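Local coordinates for protein tartronate semialdehyde reductase (Salmonella typhimurium, PDB 1VPD) that probably catalyses the NAD(P)H-dependent reduction of tartronate semialdehyde (2-hydroxy-3-oxopropanoate) to D-glycerate, the last step of galactarate breakdown to D-glycerate, at residues A[50-53]-A[57-60]; A[64-69]-A[152-157]; A[78-83]-A[111-116]; A[182-187]-A[263-268]. All blocks are in the same frame, centred on the assembly; numbering follows the deposited sequence. Where two conformers were deposited one is given.

Contact 1. Residues A[50-53]-A[57-60]; sequences ETAS and AIAE
The methyl of A52 fits against two consecutive residues of helix 55-61, A57 and I58. A52 CB meets A57 CB at 3.9 Å, methyl against methyl, and it also rests on the shank of I58, with A52 CB 3.9 Å from I58 CG1. Seen from A52 CB, the two partners lie nearly at a right angle, so the small methyl is held at a corner and not squeezed along one line. I58 offers a methylene here because its CG1 turns back beside its own backbone N (chi1 -70°); CD1 then leads away from the A52 methyl. Both segments belong to the Rossmann-type dinucleotide-binding fold: 50-51 is an outermost strand of the sheet, and helix 55-61 begins the return from it to strand 64-67, across strands 30-34 and 7-11. A52 and I58 both also touch V32 of strand 30-34, which lies beside strand 50-51, while the backbone N of A57 is hydrogen-bonded to T54 OG1 near the start of the helix. The A57 end is partly exposed, whereas I58 is buried, its side chain close to G9 in the predicted NAD-binding stretch.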
loop_
_atom_site.group_PDB
_atom_site.type_symbol
_atom_site.label_atom_id
_atom_site.label_comp_id
_atom_site.label_asym_id
_atom_site.label_seq_id
_atom_site.Cartn_x
_atom_site.Cartn_y
_atom_site.Cartn_z
ATOM N N GLU A 50 4.011 -22.040 7.033
ATOM C CA GLU A 50 3.282 -23.075 6.318
ATOM C C GLU A 50 2.438 -22.471 5.206
ATOM O O GLU A 50 2.394 -21.245 5.045
ATOM C CB GLU A 50 2.390 -23.834 7.292
ATOM C CG GLU A 50 3.193 -24.539 8.366
ATOM C CD GLU A 50 2.337 -25.449 9.186
ATOM O OE1 GLU A 50 1.432 -24.916 9.862
ATOM O OE2 GLU A 50 2.577 -26.687 9.119
ATOM N N THR A 51 1.802 -23.332 4.417
ATOM C CA THR A 51 0.930 -22.906 3.322
ATOM C C THR A 51 -0.290 -23.825 3.191
ATOM O O THR A 51 -0.346 -24.885 3.819
ATOM C CB THR A 51 1.729 -22.806 2.009
ATOM O OG1 THR A 51 0.919 -22.240 0.975
ATOM C CG2 THR A 51 2.156 -24.208 1.468
ATOM N N ALA A 52 -1.292 -23.378 2.445
ATOM C CA ALA A 52 -2.445 -24.202 2.086
ATOM C C ALA A 52 -2.892 -23.829 0.692
ATOM O O ALA A 52 -2.524 -22.760 0.203
ATOM C CB ALA A 52 -3.577 -24.022 3.089
ATOM N N SER A 53 -3.707 -24.678 0.067
ATOM C CA SER A 53 -3.985 -24.585 -1.367
ATOM C C SER A 53 -5.076 -23.572 -1.718
ATOM O O SER A 53 -5.244 -23.230 -2.894
ATOM C CB SER A 53 -4.350 -25.964 -1.946
ATOM O OG SER A 53 -3.215 -26.846 -1.960
ATOM N N ALA A 57 -9.073 -22.928 2.907
ATOM C CA ALA A 57 -8.280 -23.778 3.800
ATOM C C ALA A 57 -7.463 -22.970 4.787
ATOM O O ALA A 57 -7.273 -23.378 5.923
ATOM C CB ALA A 57 -7.375 -24.700 3.007
ATOM N N ILE A 58 -6.976 -21.800 4.373
ATOM C CA ILE A 58 -6.307 -20.925 5.325
ATOM C C ILE A 58 -7.284 -20.497 6.422
ATOM O O ILE A 58 -6.951 -20.539 7.595
ATOM C CB ILE A 58 -5.680 -19.723 4.587
ATOM C CG1 ILE A 58 -4.494 -20.246 3.768
ATOM C CG2 ILE A 58 -5.225 -18.669 5.569
ATOM C CD1 ILE A 58 -3.811 -19.231 2.924
ATOM N N ALA A 59 -8.500 -20.133 6.032
ATOM C CA ALA A 59 -9.500 -19.678 6.980
ATOM C C ALA A 59 -9.946 -20.804 7.921
ATOM O O ALA A 59 -10.274 -20.551 9.070
ATOM C CB ALA A 59 -10.694 -19.114 6.241
ATOM N N GLU A 60 -9.940 -22.036 7.438
ATOM C CA GLU A 60 -10.270 -23.198 8.283
ATOM C C GLU A 60 -9.260 -23.403 9.414
ATOM O O GLU A 60 -9.597 -23.934 10.481
ATOM C CB GLU A 60 -10.375 -24.455 7.417
ATOM C CG GLU A 60 -11.654 -24.482 6.602
ATOM C CD GLU A 60 -11.719 -25.547 5.528
ATOM O OE1 GLU A 60 -10.679 -26.053 5.069
ATOM O OE2 GLU A 60 -12.858 -25.853 5.114
#

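Contact 2. Residues A[64-69]-A[152-157]; sequences VIITML and YDLMKA
L154 meets V64 and I66 with a single methyl, CD2. L154 CD2 is 4.1 Å from V64 CG1, the two side chains reaching tip to tip, and 4.3 Å from I66 CD1. The directions from L154 CD2 to these two methyls open at somewhat more than a right angle, so it spans two residues on one face of strand 64-67. L154 reaches toward the sheet with CG anti to its backbone N (chi1 172°), and V64 answers with CG1 set between its own N and carbonyl carbon. This is a helix layered on the parallel part of the sheet of a Rossmann-type fold: strand 64-67 is interior, bonded through its backbone to G9 and I11 on one flank and to V94 and I96 on the other, and helix 145-156 packs on its face late in the domain. Further out, L24 of helix 17-26 touches both I66 and L154, and V8 touches both V64 and L154, adding to the apolar surroundings. F10, in the predicted NAD-binding stretch, also lies against I66. The helix is kinked at D153 and L154, whose N atoms lack bonds to the preceding turn, and K156 NZ is hydrogen-bonded to A159 O, a little further along the chain.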
loop_
_atom_site.group_PDB
_atom_site.type_symbol
_atom_site.label_atom_id
_atom_site.label_comp_id
_atom_site.label_asym_id
_atom_site.label_seq_id
_atom_site.Cartn_x
_atom_site.Cartn_y
_atom_site.Cartn_z
ATOM N N VAL A 64 -7.314 -15.587 12.543
ATOM C CA VAL A 64 -7.110 -14.250 11.964
ATOM C C VAL A 64 -6.337 -14.406 10.662
ATOM O O VAL A 64 -5.415 -15.229 10.559
ATOM C CB VAL A 64 -6.399 -13.284 12.949
ATOM C CG1 VAL A 64 -5.008 -13.788 13.316
ATOM C CG2 VAL A 64 -6.331 -11.849 12.371
ATOM N N ILE A 65 -6.721 -13.627 9.656
ATOM C CA ILE A 65 -6.124 -13.710 8.332
ATOM C C ILE A 65 -5.829 -12.286 7.896
ATOM O O ILE A 65 -6.704 -11.429 7.986
ATOM C CB ILE A 65 -7.091 -14.347 7.316
ATOM C CG1 ILE A 65 -7.458 -15.772 7.739
ATOM C CG2 ILE A 65 -6.465 -14.399 5.928
ATOM C CD1 ILE A 65 -8.915 -16.020 7.771
ATOM N N ILE A 66 -4.604 -12.048 7.464
ATOM C CA ILE A 66 -4.229 -10.791 6.793
ATOM C C ILE A 66 -4.267 -10.968 5.275
ATOM O O ILE A 66 -3.764 -11.957 4.752
ATOM C CB ILE A 66 -2.811 -10.364 7.249
ATOM C CG1 ILE A 66 -2.822 -9.968 8.721
ATOM C CG2 ILE A 66 -2.223 -9.241 6.352
ATOM C CD1 ILE A 66 -1.445 -9.999 9.350
ATOM N N THR A 67 -4.845 -9.995 4.558
ATOM C CA THR A 67 -4.728 -9.946 3.094
ATOM C C THR A 67 -3.926 -8.709 2.723
ATOM O O THR A 67 -4.066 -7.677 3.361
ATOM C CB THR A 67 -6.082 -9.915 2.386
ATOM O OG1 THR A 67 -6.977 -8.982 3.027
ATOM C CG2 THR A 67 -6.783 -11.276 2.486
HETATM N N MSE A 68 -3.069 -8.840 1.719
HETATM C CA MSE A 68 -2.310 -7.717 1.171
HETATM C C MSE A 68 -2.357 -7.879 -0.341
HETATM O O MSE A 68 -1.508 -8.542 -0.939
HETATM C CB MSE A 68 -0.879 -7.685 1.723
HETATM C CG MSE A 68 0.057 -6.580 1.172
HETATM SE SE MSE A 68 -0.789 -4.901 1.108
HETATM C CE MSE A 68 0.016 -4.031 2.549
ATOM N N LEU A 69 -3.375 -7.268 -0.948
ATOM C CA LEU A 69 -3.710 -7.464 -2.348
ATOM C C LEU A 69 -3.859 -6.102 -3.062
ATOM O O LEU A 69 -3.946 -5.070 -2.397
ATOM C CB LEU A 69 -4.991 -8.281 -2.445
ATOM C CG LEU A 69 -4.892 -9.681 -1.812
ATOM C CD1 LEU A 69 -6.275 -10.302 -1.613
ATOM C CD2 LEU A 69 -4.004 -10.565 -2.680
ATOM N N TYR A 152 -3.759 -5.375 17.887
ATOM C CA TYR A 152 -2.761 -4.313 17.861
ATOM C C TYR A 152 -1.347 -4.878 17.811
ATOM O O TYR A 152 -0.554 -4.468 16.993
ATOM C CB TYR A 152 -2.935 -3.343 19.058
ATOM C CG TYR A 152 -1.851 -2.289 19.125
ATOM C CD1 TYR A 152 -1.991 -1.075 18.459
ATOM C CD2 TYR A 152 -0.658 -2.529 19.799
ATOM C CE1 TYR A 152 -0.984 -0.114 18.502
ATOM C CE2 TYR A 152 0.350 -1.586 19.836
ATOM C CZ TYR A 152 0.180 -0.373 19.184
ATOM O OH TYR A 152 1.183 0.555 19.220
ATOM N N ASP A 153 -1.009 -5.818 18.700
ATOM C CA ASP A 153 0.343 -6.349 18.735
ATOM C C ASP A 153 0.718 -7.045 17.444
ATOM O O ASP A 153 1.839 -6.930 16.994
ATOM C CB ASP A 153 0.533 -7.334 19.901
ATOM C CG ASP A 153 0.526 -6.652 21.263
ATOM O OD1 ASP A 153 0.739 -5.424 21.378
ATOM O OD2 ASP A 153 0.315 -7.303 22.313
ATOM N N LEU A 154 -0.218 -7.778 16.855
ATOM C CA LEU A 154 0.040 -8.484 15.611
ATOM C C LEU A 154 0.371 -7.460 14.515
ATOM O O LEU A 154 1.340 -7.617 13.779
ATOM C CB LEU A 154 -1.196 -9.280 15.194
ATOM C CG LEU A 154 -1.144 -9.927 13.798
ATOM C CD1 LEU A 154 -0.001 -10.920 13.681
ATOM C CD2 LEU A 154 -2.456 -10.582 13.449
HETATM N N MSE A 155 -0.465 -6.432 14.403
HETATM C CA MSE A 155 -0.225 -5.392 13.382
HETATM C C MSE A 155 1.078 -4.637 13.660
HETATM O O MSE A 155 1.854 -4.321 12.739
HETATM C CB MSE A 155 -1.417 -4.432 13.301
HETATM C CG MSE A 155 -2.661 -5.066 12.710
HETATM SE SE MSE A 155 -4.162 -3.859 12.501
HETATM C CE MSE A 155 -4.700 -3.638 14.388
ATOM N N LYS A 156 1.334 -4.356 14.937
ATOM C CA LYS A 156 2.521 -3.598 15.348
ATOM C C LYS A 156 3.822 -4.337 15.054
ATOM O O LYS A 156 4.859 -3.713 14.883
ATOM C CB LYS A 156 2.431 -3.194 16.826
ATOM C CG LYS A 156 3.556 -2.305 17.317
ATOM C CD LYS A 156 3.475 -0.891 16.725
ATOM C CE LYS A 156 4.575 0.017 17.293
ATOM N NZ LYS A 156 5.945 -0.475 16.928
ATOM N N ALA A 157 3.778 -5.666 14.974
ATOM C CA ALA A 157 4.959 -6.439 14.609
ATOM C C ALA A 157 5.512 -6.139 13.214
ATOM O O ALA A 157 6.669 -6.471 12.918
ATOM C CB ALA A 157 4.674 -7.942 14.753
#

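Contact 3. Residues A[78-83]-A[111-116]; sequences VALGEN and DALKAK
A79 makes the first approach to helix 103-114, and it does so chiefly with its backbone. Its carbonyl oxygen comes near the end of a leucine, A79 O being 4.2 Å from L113 CD2, and its CB points toward the same helix without coming within close contact. L80 carries most of the apolar contact. Its CG swings beside the backbone N (chi1 -52°), which brings the branched end forward although the CB itself does not aim at the partner helix. The fork then sits astride A112: L80 CD1 and L80 CD2 are each 3.9 Å from A112 CB. L80 CD2 goes on to L113, lying 3.9 Å from L113 CD2 and 4.1 Å from L113 CG, so this one methyl touches two successive residues of the other helix. L113 likewise has its CG folded beside its backbone N, with CD2 turned to L80. At G81 the backbone leaves helical geometry and the chain departs from the partner helix, turning through N83 (phi 57°, psi 30°), which bonds through its backbone to K56 of helix 55-61. The two helices belong to successive beta-alpha-beta crossovers of the Rossmann-type fold: helix 72-80 lies in the connection from strand 64-67 to strand 94-97, and helix 103-114 joins strand 94-97 to strand 119-126. Short helix 85-88 adjoins the interface, its I86 touching both L80 and L113, while V118, just before strand 119-126, also packs on L113.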
loop_
_atom_site.group_PDB
_atom_site.type_symbol
_atom_site.label_atom_id
_atom_site.label_comp_id
_atom_site.label_asym_id
_atom_site.label_seq_id
_atom_site.Cartn_x
_atom_site.Cartn_y
_atom_site.Cartn_z
ATOM N N VAL A 78 -10.740 -13.179 -3.093
ATOM C CA VAL A 78 -10.111 -13.933 -2.022
ATOM C C VAL A 78 -11.037 -14.087 -0.796
ATOM O O VAL A 78 -11.094 -15.159 -0.171
ATOM C CB VAL A 78 -8.756 -13.298 -1.623
ATOM C CG1 VAL A 78 -8.276 -13.796 -0.267
ATOM C CG2 VAL A 78 -7.703 -13.575 -2.696
ATOM N N ALA A 79 -11.754 -13.026 -0.458
ATOM C CA ALA A 79 -12.564 -13.013 0.752
ATOM C C ALA A 79 -13.909 -13.694 0.554
ATOM O O ALA A 79 -14.386 -14.386 1.463
ATOM C CB ALA A 79 -12.762 -11.575 1.261
ATOM N N LEU A 80 -14.522 -13.495 -0.614
ATOM C CA LEU A 80 -15.926 -13.856 -0.839
ATOM C C LEU A 80 -16.166 -14.877 -1.936
ATOM O O LEU A 80 -17.266 -15.420 -2.048
ATOM C CB LEU A 80 -16.740 -12.596 -1.172
ATOM C CG LEU A 80 -16.615 -11.422 -0.212
ATOM C CD1 LEU A 80 -17.522 -10.307 -0.681
ATOM C CD2 LEU A 80 -16.967 -11.845 1.200
ATOM N N GLY A 81 -15.150 -15.152 -2.731
ATOM C CA GLY A 81 -15.312 -15.913 -3.957
ATOM C C GLY A 81 -15.240 -17.403 -3.704
ATOM O O GLY A 81 -15.194 -17.852 -2.567
ATOM N N GLU A 82 -15.248 -18.162 -4.792
ATOM C CA GLU A 82 -15.139 -19.612 -4.714
ATOM C C GLU A 82 -13.824 -19.971 -4.040
ATOM O O GLU A 82 -12.765 -19.428 -4.376
ATOM C CB GLU A 82 -15.191 -20.209 -6.135
ATOM C CG GLU A 82 -14.812 -21.684 -6.257
ATOM C CD GLU A 82 -14.565 -22.123 -7.696
ATOM O OE1 GLU A 82 -14.868 -21.356 -8.638
ATOM O OE2 GLU A 82 -14.060 -23.246 -7.887
ATOM N N ASN A 83 -13.900 -20.891 -3.090
ATOM C CA ASN A 83 -12.758 -21.249 -2.264
ATOM C C ASN A 83 -12.156 -20.063 -1.517
ATOM O O ASN A 83 -10.980 -20.054 -1.214
ATOM C CB ASN A 83 -11.698 -21.969 -3.104
ATOM C CG ASN A 83 -12.160 -23.345 -3.524
ATOM O OD1 ASN A 83 -12.766 -24.059 -2.728
ATOM N ND2 ASN A 83 -11.907 -23.709 -4.778
ATOM N N ASP A 111 -19.666 -6.067 5.304
ATOM C CA ASP A 111 -21.080 -6.436 5.485
ATOM C C ASP A 111 -21.323 -7.874 5.060
ATOM O O ASP A 111 -22.065 -8.607 5.730
ATOM C CB ASP A 111 -22.005 -5.518 4.687
ATOM C CG ASP A 111 -22.153 -4.150 5.310
ATOM O OD1 ASP A 111 -21.789 -3.954 6.486
ATOM O OD2 ASP A 111 -22.630 -3.195 4.663
ATOM N N ALA A 112 -20.685 -8.290 3.967
ATOM C CA ALA A 112 -20.829 -9.662 3.490
ATOM C C ALA A 112 -20.242 -10.651 4.501
ATOM O O ALA A 112 -20.849 -11.698 4.763
ATOM C CB ALA A 112 -20.171 -9.841 2.146
ATOM N N LEU A 113 -19.089 -10.322 5.074
ATOM C CA LEU A 113 -18.452 -11.194 6.063
ATOM C C LEU A 113 -19.247 -11.217 7.370
ATOM O O LEU A 113 -19.389 -12.278 7.985
ATOM C CB LEU A 113 -17.009 -10.757 6.334
ATOM C CG LEU A 113 -16.067 -11.026 5.148
ATOM C CD1 LEU A 113 -14.731 -10.383 5.369
ATOM C CD2 LEU A 113 -15.898 -12.530 4.885
ATOM N N LYS A 114 -19.798 -10.071 7.763
ATOM C CA LYS A 114 -20.570 -9.966 9.016
ATOM C C LYS A 114 -21.786 -10.887 9.004
ATOM O O LYS A 114 -22.166 -11.424 10.050
ATOM C CB LYS A 114 -21.011 -8.524 9.274
ATOM C CG LYS A 114 -21.815 -8.338 10.568
ATOM C CD LYS A 114 -22.018 -6.864 10.910
ATOM C CE LYS A 114 -23.178 -6.646 11.886
ATOM N NZ LYS A 114 -23.368 -7.767 12.857
ATOM N N ALA A 115 -22.384 -11.074 7.834
ATOM C CA ALA A 115 -23.537 -11.962 7.687
ATOM C C ALA A 115 -23.186 -13.414 8.050
ATOM O O ALA A 115 -24.062 -14.182 8.443
ATOM C CB ALA A 115 -24.076 -11.893 6.293
ATOM N N LYS A 116 -21.917 -13.783 7.889
ATOM C CA LYS A 116 -21.409 -15.088 8.314
ATOM C C LYS A 116 -20.700 -15.110 9.679
ATOM O O LYS A 116 -20.156 -16.142 10.091
ATOM C CB LYS A 116 -20.486 -15.638 7.226
ATOM C CG LYS A 116 -21.240 -16.156 6.020
ATOM C CD LYS A 116 -21.717 -17.604 6.234
ATOM C CE LYS A 116 -20.569 -18.605 6.125
ATOM N NZ LYS A 116 -21.028 -19.976 5.742
#

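Contact 4. Residues A[182-187]-A[263-268]; sequences VALNIA and AAVMEM
V265 points from helix 260-274 into the flank of the long helix 170-198, meeting A183, L184 and A187 there. Both helices belong to the all-helical C-terminal domain characteristic of the 3-hydroxyisobutyrate dehydrogenase family. The short segments pass 10.1 Å apart at an angle of 70°, so they meet over a limited area, and V265, which has the most surface buried by this contact, supplies the centre of it. The valine is split between its partners. CG1, anti to the backbone N (chi1 172°), is directed to A183, and CG2, beside the backbone N, is directed to L184 and A187. A183 and A187 stand one turn apart, both with CB facing the partner helix, and their small methyls let the valine come close to the helix surface. L184 takes part otherwise: its CB does not face the partner helix, and the side chain crosses V265 obliquely, with CD2 reaching CG2. That approach is shorter than usual, but L184 was modelled in two conformers, so the tightness is doubtful. L184 also touches L261 and T262 in the preceding turn of helix 260-274, and A183 touches H241 of helix 238-255 of the same domain. V265 CG2 lies 3.9 Å from A187 CB, while V265 CG1 is 4.2 Å from A183 CB.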
loop_
_atom_site.group_PDB
_atom_site.type_symbol
_atom_site.label_atom_id
_atom_site.label_comp_id
_atom_site.label_asym_id
_atom_site.label_seq_id
_atom_site.Cartn_x
_atom_site.Cartn_y
_atom_site.Cartn_z
ATOM N N VAL A 182 1.359 11.503 -0.915
ATOM C CA VAL A 182 2.522 10.872 -1.515
ATOM C C VAL A 182 2.664 11.274 -2.985
ATOM O O VAL A 182 3.760 11.631 -3.434
ATOM C CB VAL A 182 2.496 9.349 -1.335
ATOM C CG1 VAL A 182 3.644 8.697 -2.094
ATOM C CG2 VAL A 182 2.590 8.983 0.158
ATOM N N ALA A 183 1.570 11.210 -3.745
ATOM C CA ALA A 183 1.620 11.574 -5.155
ATOM C C ALA A 183 2.076 13.010 -5.320
ATOM O O ALA A 183 2.936 13.282 -6.143
ATOM C CB ALA A 183 0.299 11.375 -5.837
ATOM N N LEU A 184 1.488 13.924 -4.544
ATOM C CA LEU A 184 1.807 15.343 -4.687
ATOM C C LEU A 184 3.226 15.661 -4.215
ATOM O O LEU A 184 3.888 16.477 -4.822
ATOM C CB LEU A 184 0.769 16.202 -3.962
ATOM C CG LEU A 184 -0.633 16.111 -4.588
ATOM C CD1 LEU A 184 -1.651 16.866 -3.767
ATOM C CD2 LEU A 184 -0.618 16.658 -6.014
ATOM N N ASN A 185 3.706 15.012 -3.158
ATOM C CA ASN A 185 5.060 15.245 -2.665
ATOM C C ASN A 185 6.071 14.781 -3.714
ATOM O O ASN A 185 7.095 15.430 -3.901
ATOM C CB ASN A 185 5.334 14.530 -1.347
ATOM C CG ASN A 185 4.683 15.213 -0.131
ATOM O OD1 ASN A 185 3.866 16.155 -0.270
ATOM N ND2 ASN A 185 5.073 14.751 1.089
ATOM N N ILE A 186 5.781 13.671 -4.404
ATOM C CA ILE A 186 6.657 13.205 -5.465
ATOM C C ILE A 186 6.629 14.173 -6.649
ATOM O O ILE A 186 7.682 14.539 -7.196
ATOM C CB ILE A 186 6.298 11.773 -5.944
ATOM C CG1 ILE A 186 6.563 10.752 -4.843
ATOM C CG2 ILE A 186 7.103 11.411 -7.195
ATOM C CD1 ILE A 186 5.993 9.374 -5.170
ATOM N N ALA A 187 5.429 14.574 -7.054
ATOM C CA ALA A 187 5.276 15.527 -8.156
ATOM C C ALA A 187 5.977 16.847 -7.845
ATOM O O ALA A 187 6.656 17.411 -8.700
ATOM C CB ALA A 187 3.834 15.738 -8.489
ATOM N N ALA A 263 -6.254 15.869 -9.012
ATOM C CA ALA A 263 -6.822 15.763 -10.360
ATOM C C ALA A 263 -5.749 16.028 -11.418
ATOM O O ALA A 263 -5.666 15.307 -12.426
ATOM C CB ALA A 263 -7.992 16.676 -10.531
ATOM N N ALA A 264 -4.901 17.026 -11.184
ATOM C CA ALA A 264 -3.799 17.321 -12.110
ATOM C C ALA A 264 -2.780 16.199 -12.163
ATOM O O ALA A 264 -2.378 15.777 -13.263
ATOM C CB ALA A 264 -3.116 18.631 -11.762
ATOM N N VAL A 265 -2.355 15.698 -11.010
ATOM C CA VAL A 265 -1.340 14.629 -11.009
ATOM C C VAL A 265 -1.891 13.326 -11.606
ATOM O O VAL A 265 -1.163 12.597 -12.283
ATOM C CB VAL A 265 -0.719 14.458 -9.622
ATOM C CG1 VAL A 265 0.181 13.240 -9.575
ATOM C CG2 VAL A 265 0.045 15.716 -9.267
HETATM N N MSE A 266 -3.181 13.079 -11.439
HETATM C CA MSE A 266 -3.833 11.965 -12.118
HETATM C C MSE A 266 -3.648 12.026 -13.632
HETATM O O MSE A 266 -3.306 11.002 -14.242
HETATM C CB MSE A 266 -5.317 11.865 -11.771
HETATM C CG MSE A 266 -6.116 10.937 -12.664
HETATM SE SE MSE A 266 -5.507 9.065 -12.510
HETATM C CE MSE A 266 -7.106 8.337 -11.685
ATOM N N GLU A 267 -3.818 13.201 -14.231
ATOM C CA GLU A 267 -3.643 13.326 -15.672
ATOM C C GLU A 267 -2.184 13.109 -16.056
ATOM O O GLU A 267 -1.915 12.546 -17.125
ATOM C CB GLU A 267 -4.176 14.662 -16.190
ATOM C CG GLU A 267 -5.696 14.835 -15.968
ATOM C CD GLU A 267 -6.525 13.670 -16.474
ATOM O OE1 GLU A 267 -6.353 13.305 -17.666
ATOM O OE2 GLU A 267 -7.352 13.128 -15.681
HETATM N N MSE A 268 -1.252 13.548 -15.216
HETATM C CA MSE A 268 0.168 13.260 -15.438
HETATM C C MSE A 268 0.422 11.745 -15.444
HETATM O O MSE A 268 1.170 11.225 -16.311
HETATM C CB MSE A 268 1.061 13.905 -14.363
HETATM C CG MSE A 268 0.936 15.414 -14.284
HETATM SE SE MSE A 268 2.131 16.095 -12.915
HETATM C CE MSE A 268 1.335 17.874 -12.844
#

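How the contacts relate
Contacts 1, 2 and 3 share the N-terminal Rossmann-type domain; contact 4 lies in the C-terminal helical domain, on the opposite side of the chain's centre from contacts 1, 2 and 3. Contacts 2 and 4 are buried, whereas contacts 1 and 3 are partly exposed and farther from the chain's centre. Segment 64-69 links the first three: I65 packs on A59 and I58 of contact 1, and T67 and L69 touch V78 of contact 3. Contact 3 is nested within the chain loop closed by contact 2. All four are apolar, but they join strand end to helix, sheet to helix, and twice helix to helix.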